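Local coordinates for protein flagellin (Burkholderia pseudomallei, PDB 4CFI) that probably forms, by self-assembly, the filament of the bacterial flagellum, and is a target of the immune response, at residues 110-118 with 203-214; 140-150 with 179-187. One frame throughout, in Å; residues are numbered along the deposited sequence. Where two conformers were deposited one is given.

Interaction 1 of 2, residues 110-118 with 203-214; sequences QTLGTIKVA and ATAMVAQINAVN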
loop_
_atom_site.group_PDB
_atom_site.type_symbol
_atom_site.label_atom_id
_atom_site.label_comp_id
_atom_site.label_asym_id
_atom_site.label_seq_id
_atom_site.Cartn_x
_atom_site.Cartn_y
_atom_site.Cartn_z
ATOM N N GLN A 110 -1.438 2.445 -9.598
ATOM C CA GLN A 110 -1.098 1.028 -9.523
ATOM C C GLN A 110 -2.292 0.191 -9.982
ATOM O O GLN A 110 -3.429 0.417 -9.562
ATOM C CB GLN A 110 -0.699 0.678 -8.093
ATOM C CG GLN A 110 0.488 1.490 -7.592
ATOM C CD GLN A 110 1.795 0.936 -8.119
ATOM O OE1 GLN A 110 2.472 1.583 -8.911
ATOM N NE2 GLN A 110 2.136 -0.290 -7.707
ATOM N N THR A 111 -2.036 -0.772 -10.864
ATOM C CA THR A 111 -3.089 -1.670 -11.313
ATOM C C THR A 111 -3.332 -2.706 -10.220
ATOM O O THR A 111 -2.458 -3.474 -9.857
ATOM C CB THR A 111 -2.761 -2.306 -12.667
ATOM O OG1 THR A 111 -2.668 -1.258 -13.648
ATOM C CG2 THR A 111 -3.859 -3.269 -13.103
ATOM N N LEU A 112 -4.548 -2.698 -9.694
ATOM C CA LEU A 112 -4.960 -3.562 -8.596
ATOM C C LEU A 112 -5.420 -4.923 -9.089
ATOM O O LEU A 112 -5.362 -5.897 -8.349
ATOM C CB LEU A 112 -6.083 -2.892 -7.780
ATOM C CG LEU A 112 -5.741 -1.507 -7.229
ATOM C CD1 LEU A 112 -6.941 -0.921 -6.489
ATOM C CD2 LEU A 112 -4.543 -1.576 -6.292
ATOM N N GLY A 113 -5.936 -4.977 -10.313
ATOM C CA GLY A 113 -6.394 -6.225 -10.921
ATOM C C GLY A 113 -7.096 -5.940 -12.228
ATOM O O GLY A 113 -7.421 -4.791 -12.516
ATOM N N THR A 114 -7.321 -7.003 -12.996
ATOM C CA THR A 114 -7.995 -6.945 -14.269
ATOM C C THR A 114 -9.145 -7.953 -14.251
ATOM O O THR A 114 -8.964 -9.121 -13.893
ATOM C CB THR A 114 -7.004 -7.284 -15.392
ATOM O OG1 THR A 114 -5.959 -6.312 -15.380
ATOM C CG2 THR A 114 -7.680 -7.310 -16.759
ATOM N N ILE A 115 -10.321 -7.477 -14.644
ATOM C CA ILE A 115 -11.569 -8.253 -14.602
ATOM C C ILE A 115 -12.004 -8.552 -16.032
ATOM O O ILE A 115 -12.102 -7.634 -16.859
ATOM C CB ILE A 115 -12.718 -7.478 -13.898
ATOM C CG1 ILE A 115 -12.255 -6.924 -12.538
ATOM C CG2 ILE A 115 -13.971 -8.331 -13.797
ATOM C CD1 ILE A 115 -13.180 -5.868 -11.972
ATOM N N LYS A 116 -12.267 -9.827 -16.341
ATOM C CA LYS A 116 -12.833 -10.189 -17.647
ATOM C C LYS A 116 -14.333 -9.913 -17.641
ATOM O O LYS A 116 -15.042 -10.368 -16.754
ATOM C CB LYS A 116 -12.548 -11.666 -17.990
ATOM C CG LYS A 116 -13.163 -12.112 -19.312
ATOM C CD LYS A 116 -13.007 -13.599 -19.573
ATOM C CE LYS A 116 -13.568 -13.978 -20.932
ATOM N NZ LYS A 116 -13.401 -15.427 -21.223
ATOM N N VAL A 117 -14.800 -9.179 -18.644
ATOM C CA VAL A 117 -16.177 -8.701 -18.749
ATOM C C VAL A 117 -16.663 -8.847 -20.193
ATOM O O VAL A 117 -15.913 -9.261 -21.071
ATOM C CB VAL A 117 -16.312 -7.217 -18.310
ATOM C CG1 VAL A 117 -15.872 -7.060 -16.866
ATOM C CG2 VAL A 117 -15.555 -6.274 -19.240
ATOM N N ALA A 118 -17.929 -8.512 -20.423
ATOM C CA ALA A 118 -18.527 -8.548 -21.762
ATOM C C ALA A 118 -19.593 -7.467 -21.844
ATOM O O ALA A 118 -20.763 -7.715 -21.535
ATOM C CB ALA A 118 -19.116 -9.924 -22.077
ATOM N N ALA A 203 -14.558 -13.401 -11.973
ATOM C CA ALA A 203 -14.704 -11.954 -11.794
ATOM C C ALA A 203 -15.001 -11.586 -10.336
ATOM O O ALA A 203 -14.425 -10.637 -9.797
ATOM C CB ALA A 203 -15.787 -11.417 -12.718
ATOM N N THR A 204 -15.912 -12.313 -9.700
ATOM C CA THR A 204 -16.213 -12.102 -8.295
ATOM C C THR A 204 -14.958 -12.239 -7.439
ATOM O O THR A 204 -14.716 -11.419 -6.552
ATOM C CB THR A 204 -17.308 -13.087 -7.859
ATOM O OG1 THR A 204 -18.484 -12.811 -8.621
ATOM C CG2 THR A 204 -17.616 -12.984 -6.390
ATOM N N ALA A 205 -14.153 -13.256 -7.722
ATOM C CA ALA A 205 -12.910 -13.475 -6.997
ATOM C C ALA A 205 -11.925 -12.328 -7.241
ATOM O O ALA A 205 -11.233 -11.912 -6.316
ATOM C CB ALA A 205 -12.283 -14.806 -7.382
ATOM N N MET A 206 -11.848 -11.828 -8.468
ATOM C CA MET A 206 -10.964 -10.696 -8.757
ATOM C C MET A 206 -11.417 -9.423 -8.042
ATOM O O MET A 206 -10.595 -8.674 -7.525
ATOM C CB MET A 206 -10.836 -10.464 -10.267
ATOM C CG MET A 206 -9.888 -9.343 -10.658
ATOM S SD MET A 206 -8.232 -9.485 -9.966
ATOM C CE MET A 206 -7.532 -10.748 -11.021
ATOM N N VAL A 207 -12.717 -9.179 -7.993
ATOM C CA VAL A 207 -13.230 -8.023 -7.245
ATOM C C VAL A 207 -12.860 -8.136 -5.752
ATOM O O VAL A 207 -12.453 -7.146 -5.130
ATOM C CB VAL A 207 -14.752 -7.863 -7.455
ATOM C CG1 VAL A 207 -15.349 -6.810 -6.519
ATOM C CG2 VAL A 207 -15.029 -7.497 -8.902
ATOM N N ALA A 208 -12.974 -9.335 -5.179
ATOM C CA ALA A 208 -12.560 -9.555 -3.796
ATOM C C ALA A 208 -11.072 -9.277 -3.607
ATOM O O ALA A 208 -10.686 -8.631 -2.626
ATOM C CB ALA A 208 -12.911 -10.961 -3.325
ATOM N N GLN A 209 -10.239 -9.768 -4.537
ATOM C CA GLN A 209 -8.786 -9.478 -4.549
ATOM C C GLN A 209 -8.575 -7.988 -4.493
ATOM O O GLN A 209 -7.914 -7.484 -3.596
ATOM C CB GLN A 209 -8.045 -10.014 -5.810
ATOM C CG GLN A 209 -6.608 -9.452 -6.001
ATOM C CD GLN A 209 -5.894 -9.927 -7.281
ATOM O OE1 GLN A 209 -5.858 -11.125 -7.545
ATOM N NE2 GLN A 209 -5.331 -8.988 -8.085
ATOM N N ILE A 210 -9.142 -7.292 -5.470
ATOM C CA ILE A 210 -8.953 -5.854 -5.592
ATOM C C ILE A 210 -9.350 -5.132 -4.306
ATOM O O ILE A 210 -8.609 -4.255 -3.835
ATOM C CB ILE A 210 -9.740 -5.302 -6.788
ATOM C CG1 ILE A 210 -9.120 -5.805 -8.103
ATOM C CG2 ILE A 210 -9.754 -3.785 -6.754
ATOM C CD1 ILE A 210 -9.998 -5.661 -9.344
ATOM N N ASN A 211 -10.485 -5.503 -3.723
ATOM C CA ASN A 211 -10.912 -4.849 -2.480
ATOM C C ASN A 211 -9.939 -5.105 -1.321
ATOM O O ASN A 211 -9.741 -4.232 -0.475
ATOM C CB ASN A 211 -12.343 -5.242 -2.093
ATOM C CG ASN A 211 -13.397 -4.456 -2.857
ATOM O OD1 ASN A 211 -14.402 -5.003 -3.374
ATOM N ND2 ASN A 211 -13.196 -3.164 -2.921
ATOM N N ALA A 212 -9.336 -6.290 -1.266
ATOM C CA ALA A 212 -8.347 -6.610 -0.227
ATOM C C ALA A 212 -7.032 -5.852 -0.462
ATOM O O ALA A 212 -6.470 -5.284 0.475
ATOM C CB ALA A 212 -8.097 -8.105 -0.175
ATOM N N VAL A 213 -6.540 -5.825 -1.701
ATOM C CA VAL A 213 -5.302 -5.107 -2.045
ATOM C C VAL A 213 -5.469 -3.601 -1.789
ATOM O O VAL A 213 -4.510 -2.913 -1.418
ATOM C CB VAL A 213 -4.842 -5.421 -3.492
ATOM C CG1 VAL A 213 -3.607 -4.630 -3.877
ATOM C CG2 VAL A 213 -4.534 -6.907 -3.622
ATOM N N ASN A 214 -6.688 -3.092 -1.975
ATOM C CA ASN A 214 -7.002 -1.705 -1.703
ATOM C C ASN A 214 -6.898 -1.337 -0.218
ATOM O O ASN A 214 -6.779 -0.164 0.103
ATOM C CB ASN A 214 -8.428 -1.419 -2.185
ATOM C CG ASN A 214 -8.696 0.065 -2.387
ATOM O OD1 ASN A 214 -7.882 0.758 -2.953
ATOM N ND2 ASN A 214 -9.855 0.544 -1.957
#
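Strand 111-118 runs almost antiparallel to helix 203-213, the two axes lying 172° apart in direction and 7.5 Å apart at closest approach, with Leu112 facing Ile210 and Ile115 facing Ala203. Leu112 points at the helix and packs by three of its carbons. Its CB lies 3.9 Å from Ile210 CG2, the two side chains crossing at about a right angle, while its CD2 touches Val213 CG1 as the leucine and the valine slide past each other in opposite directions. CD1, the other branch, lies between Ile210 CG2 and the side chain of Asn214. Gly113 follows, and its bare CA lets Met206 SD and Ile210 CG1 each approach to 3.9 Å. This is the helix-on-sheet layer of the flagellin D2 region: helix 197-213 packs on the three-stranded antiparallel sheet, aligned here with its edge strand 111-119. Ile115 divides its branches along the helix. With CG1 set beside the backbone N (chi1 -50°), CG2 meets Ala203 CB at 3.7 Å, and CD1 is carried on to Val207 CG2 at 3.9 Å. Met206 CG, anti to its own backbone N, comes 3.4 Å from Thr114 O and also against Ile115 CG1; the bends at chi2 and chi3 then turn SD back along the strand toward Gly113 and bring CE near Thr114 O as well. One hydrogen bond joins the segments: Gln209 NE2 donates to Leu112 O over 3.1 Å, with an N-H...O angle of 152°. The acceptor is nearly in the amide plane and the donor lies in the carbonyl plane. At the far end of the strand, Lys116 leads away from the apolar contact and forms a salt bridge with Asp199, one helical turn before Ala203.

Interaction 2 of 2, residues 140-150 with 179-187; sequences VVSDGKGGFTF and SPSFQTLAL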
loop_
_atom_site.group_PDB
_atom_site.type_symbol
_atom_site.label_atom_id
_atom_site.label_comp_id
_atom_site.label_asym_id
_atom_site.label_seq_id
_atom_site.Cartn_x
_atom_site.Cartn_y
_atom_site.Cartn_z
ATOM N N VAL A 140 -8.436 -2.093 -13.164
ATOM C CA VAL A 140 -8.800 -1.219 -12.048
ATOM C C VAL A 140 -7.511 -0.648 -11.451
ATOM O O VAL A 140 -6.641 -1.396 -10.999
ATOM C CB VAL A 140 -9.597 -1.999 -10.990
ATOM C CG1 VAL A 140 -10.020 -1.082 -9.836
ATOM C CG2 VAL A 140 -10.814 -2.660 -11.619
ATOM N N VAL A 141 -7.414 0.676 -11.478
ATOM C CA VAL A 141 -6.186 1.387 -11.156
ATOM C C VAL A 141 -6.432 2.300 -9.939
ATOM O O VAL A 141 -7.435 3.001 -9.868
ATOM C CB VAL A 141 -5.723 2.217 -12.388
ATOM C CG1 VAL A 141 -4.433 2.947 -12.093
ATOM C CG2 VAL A 141 -5.543 1.322 -13.616
ATOM N N SER A 142 -5.523 2.280 -8.976
ATOM C CA SER A 142 -5.670 3.116 -7.785
ATOM C C SER A 142 -5.553 4.599 -8.120
ATOM O O SER A 142 -4.849 4.978 -9.066
ATOM C CB SER A 142 -4.582 2.757 -6.772
ATOM O OG SER A 142 -3.311 2.970 -7.362
ATOM N N ASP A 143 -6.223 5.432 -7.320
ATOM C CA ASP A 143 -6.143 6.886 -7.459
ATOM C C ASP A 143 -5.378 7.592 -6.333
ATOM O O ASP A 143 -5.260 8.809 -6.358
ATOM C CB ASP A 143 -7.531 7.519 -7.691
ATOM C CG ASP A 143 -8.455 7.448 -6.479
ATOM O OD1 ASP A 143 -8.030 7.049 -5.374
ATOM O OD2 ASP A 143 -9.646 7.818 -6.646
ATOM N N GLY A 144 -4.840 6.853 -5.380
ATOM C CA GLY A 144 -4.084 7.439 -4.281
ATOM C C GLY A 144 -4.940 7.951 -3.135
ATOM O O GLY A 144 -4.397 8.384 -2.108
ATOM N N LYS A 145 -6.254 7.926 -3.306
ATOM C CA LYS A 145 -7.215 8.420 -2.322
ATOM C C LYS A 145 -8.196 7.322 -1.895
ATOM O O LYS A 145 -9.245 7.613 -1.296
ATOM C CB LYS A 145 -7.978 9.627 -2.890
ATOM C CG LYS A 145 -7.047 10.790 -3.235
ATOM C CD LYS A 145 -7.766 12.009 -3.799
ATOM C CE LYS A 145 -8.592 12.762 -2.780
ATOM N NZ LYS A 145 -7.823 13.322 -1.636
ATOM N N GLY A 146 -7.845 6.064 -2.167
ATOM C CA GLY A 146 -8.665 4.919 -1.772
ATOM C C GLY A 146 -9.717 4.500 -2.791
ATOM O O GLY A 146 -10.496 3.576 -2.506
ATOM N N GLY A 147 -9.711 5.117 -3.981
ATOM C CA GLY A 147 -10.640 4.759 -5.046
ATOM C C GLY A 147 -9.910 4.453 -6.341
ATOM O O GLY A 147 -8.730 4.080 -6.348
ATOM N N PHE A 148 -10.633 4.564 -7.448
ATOM C CA PHE A 148 -10.263 3.876 -8.676
ATOM C C PHE A 148 -10.460 4.699 -9.938
ATOM O O PHE A 148 -11.386 5.511 -10.018
ATOM C CB PHE A 148 -11.124 2.589 -8.833
ATOM C CG PHE A 148 -11.310 1.813 -7.560
ATOM C CD1 PHE A 148 -10.240 1.155 -6.989
ATOM C CD2 PHE A 148 -12.540 1.776 -6.897
ATOM C CE1 PHE A 148 -10.397 0.481 -5.785
ATOM C CE2 PHE A 148 -12.702 1.100 -5.702
ATOM C CZ PHE A 148 -11.629 0.439 -5.151
ATOM N N THR A 149 -9.625 4.412 -10.928
ATOM C CA THR A 149 -9.898 4.746 -12.322
ATOM C C THR A 149 -9.859 3.423 -13.120
ATOM O O THR A 149 -9.433 2.389 -12.603
ATOM C CB THR A 149 -8.885 5.760 -12.882
ATOM O OG1 THR A 149 -7.557 5.225 -12.775
ATOM C CG2 THR A 149 -8.984 7.108 -12.171
ATOM N N PHE A 150 -10.298 3.479 -14.382
ATOM C CA PHE A 150 -10.594 2.265 -15.139
ATOM C C PHE A 150 -10.187 2.374 -16.589
ATOM O O PHE A 150 -10.509 3.365 -17.258
ATOM C CB PHE A 150 -12.088 1.982 -15.102
ATOM C CG PHE A 150 -12.642 1.883 -13.711
ATOM C CD1 PHE A 150 -12.572 0.695 -13.014
ATOM C CD2 PHE A 150 -13.231 2.973 -13.081
ATOM C CE1 PHE A 150 -13.078 0.607 -11.735
ATOM C CE2 PHE A 150 -13.745 2.876 -11.786
ATOM C CZ PHE A 150 -13.694 1.681 -11.128
ATOM N N SER A 179 -6.225 11.555 6.835
ATOM C CA SER A 179 -7.527 10.902 7.099
ATOM C C SER A 179 -7.826 9.910 5.967
ATOM O O SER A 179 -8.588 10.199 5.029
ATOM C CB SER A 179 -8.642 11.936 7.213
ATOM O OG SER A 179 -8.523 12.721 8.398
ATOM N N PRO A 180 -7.203 8.728 6.031
ATOM C CA PRO A 180 -7.397 7.770 4.941
ATOM C C PRO A 180 -8.836 7.235 4.898
ATOM O O PRO A 180 -9.526 7.158 5.917
ATOM C CB PRO A 180 -6.401 6.659 5.263
ATOM C CG PRO A 180 -6.031 6.849 6.690
ATOM C CD PRO A 180 -6.214 8.285 7.022
ATOM N N SER A 181 -9.283 6.854 3.710
ATOM C CA SER A 181 -10.560 6.167 3.551
ATOM C C SER A 181 -10.580 5.438 2.224
ATOM O O SER A 181 -9.828 5.775 1.296
ATOM C CB SER A 181 -11.716 7.154 3.588
ATOM O OG SER A 181 -11.664 7.960 2.415
ATOM N N PHE A 182 -11.498 4.480 2.137
ATOM C CA PHE A 182 -11.454 3.429 1.131
ATOM C C PHE A 182 -12.804 3.261 0.470
ATOM O O PHE A 182 -13.818 3.098 1.150
ATOM C CB PHE A 182 -11.042 2.107 1.794
ATOM C CG PHE A 182 -9.738 2.205 2.536
ATOM C CD1 PHE A 182 -9.712 2.629 3.848
ATOM C CD2 PHE A 182 -8.518 1.941 1.901
ATOM C CE1 PHE A 182 -8.516 2.766 4.525
ATOM C CE2 PHE A 182 -7.322 2.069 2.581
ATOM C CZ PHE A 182 -7.317 2.491 3.890
ATOM N N GLN A 183 -12.815 3.266 -0.859
ATOM C CA GLN A 183 -14.006 2.904 -1.591
ATOM C C GLN A 183 -14.085 1.395 -1.671
ATOM O O GLN A 183 -13.086 0.703 -1.494
ATOM C CB GLN A 183 -13.994 3.522 -2.985
ATOM C CG GLN A 183 -13.879 5.034 -2.960
ATOM C CD GLN A 183 -14.951 5.694 -2.115
ATOM O OE1 GLN A 183 -16.150 5.502 -2.351
ATOM N NE2 GLN A 183 -14.534 6.489 -1.136
ATOM N N THR A 184 -15.300 0.908 -1.899
ATOM C CA THR A 184 -15.576 -0.524 -2.095
ATOM C C THR A 184 -15.894 -0.754 -3.577
ATOM O O THR A 184 -16.866 -0.200 -4.077
ATOM C CB THR A 184 -16.816 -0.964 -1.267
ATOM O OG1 THR A 184 -16.566 -0.736 0.120
ATOM C CG2 THR A 184 -17.174 -2.435 -1.509
ATOM N N LEU A 185 -15.061 -1.521 -4.285
ATOM C CA LEU A 185 -15.343 -1.833 -5.666
ATOM C C LEU A 185 -16.546 -2.751 -5.720
ATOM O O LEU A 185 -16.569 -3.750 -5.028
ATOM C CB LEU A 185 -14.134 -2.507 -6.320
ATOM C CG LEU A 185 -14.236 -2.691 -7.836
ATOM C CD1 LEU A 185 -14.155 -1.356 -8.567
ATOM C CD2 LEU A 185 -13.157 -3.643 -8.340
ATOM N N ALA A 186 -17.504 -2.404 -6.583
ATOM C CA ALA A 186 -18.726 -3.158 -6.805
ATOM C C ALA A 186 -18.915 -3.317 -8.316
ATOM O O ALA A 186 -18.874 -2.338 -9.049
ATOM C CB ALA A 186 -19.906 -2.408 -6.206
ATOM N N LEU A 187 -19.067 -4.557 -8.770
ATOM C CA LEU A 187 -19.166 -4.881 -10.188
ATOM C C LEU A 187 -20.610 -5.236 -10.543
ATOM O O LEU A 187 -21.202 -6.105 -9.905
ATOM C CB LEU A 187 -18.285 -6.085 -10.481
ATOM C CG LEU A 187 -18.178 -6.518 -11.944
ATOM C CD1 LEU A 187 -17.426 -5.493 -12.775
ATOM C CD2 LEU A 187 -17.473 -7.873 -12.034
HETATM O O HOH W 1 -11.873 6.998 -0.416
#
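The Phe148 ring carries Leu185 over one face and the backbone around Thr184 C at its edge, whereas Phe150, whose ring is also stacked with Phe167 of helix 160-167, meets the same leucine at its own edge. Leu185 CD1 stands 4.3 Å from the centroid of the Phe148 ring and 27° off its normal, a CH-pi contact. That methyl also lies in the plane of the Phe150 ring, 3.9 Å from CE1, so one carbon serves two rings in different ways. The leucine's chi1 (-171°) carries CG toward the sheet, and chi2 turns CD2 tip to tip with Val140 CG2 on one strand and CD1 to the phenylalanines on the other. Gln183 CB approaches Phe148 CE2 obliquely, and its backbone N donates to Gly146 O over 2.9 Å at 165°, from above the carbonyl plane. Gly146, lacking a side chain, in turn points a CA hydrogen at Ser181 O, the two heavy atoms 3.4 Å apart. A water donates to Lys145 O and is hydrogen-bonded to Ser181 OG. Asp143 OD1 accepts from Lys145 N and Gly147 N on opposite faces of the carboxylate, which ties the loop together. Asp143 and Lys145 form an Asx turn in the loop of the beta hairpin made by strands 135-142 and 148-152, and the extended 179-187 segment runs along this hairpin within the D2 region.

How the interactions relate
Interactions 1 and 2 lie in the same D2 region, their centres about 11 Å apart, and interaction 2 is nested in the chain between the two segments of interaction 1. The sheet joins them: strands 111-119 and 135-142 are neighbours, with Leu112 N 2.8 Å from Val140 O and Gln110 O 2.9 Å from Ser142 N, both probable hydrogen bonds. Side chains continue the connection, since Phe148 touches Leu112 and Asn214, and Ile210 touches both Val140 and Leu185. Gly146 O is a shared acceptor, taking Asn214 ND2 of interaction 1 besides its partner in interaction 2. Helix 203-213 and segment 179-187 thus pack against one sheet and each other.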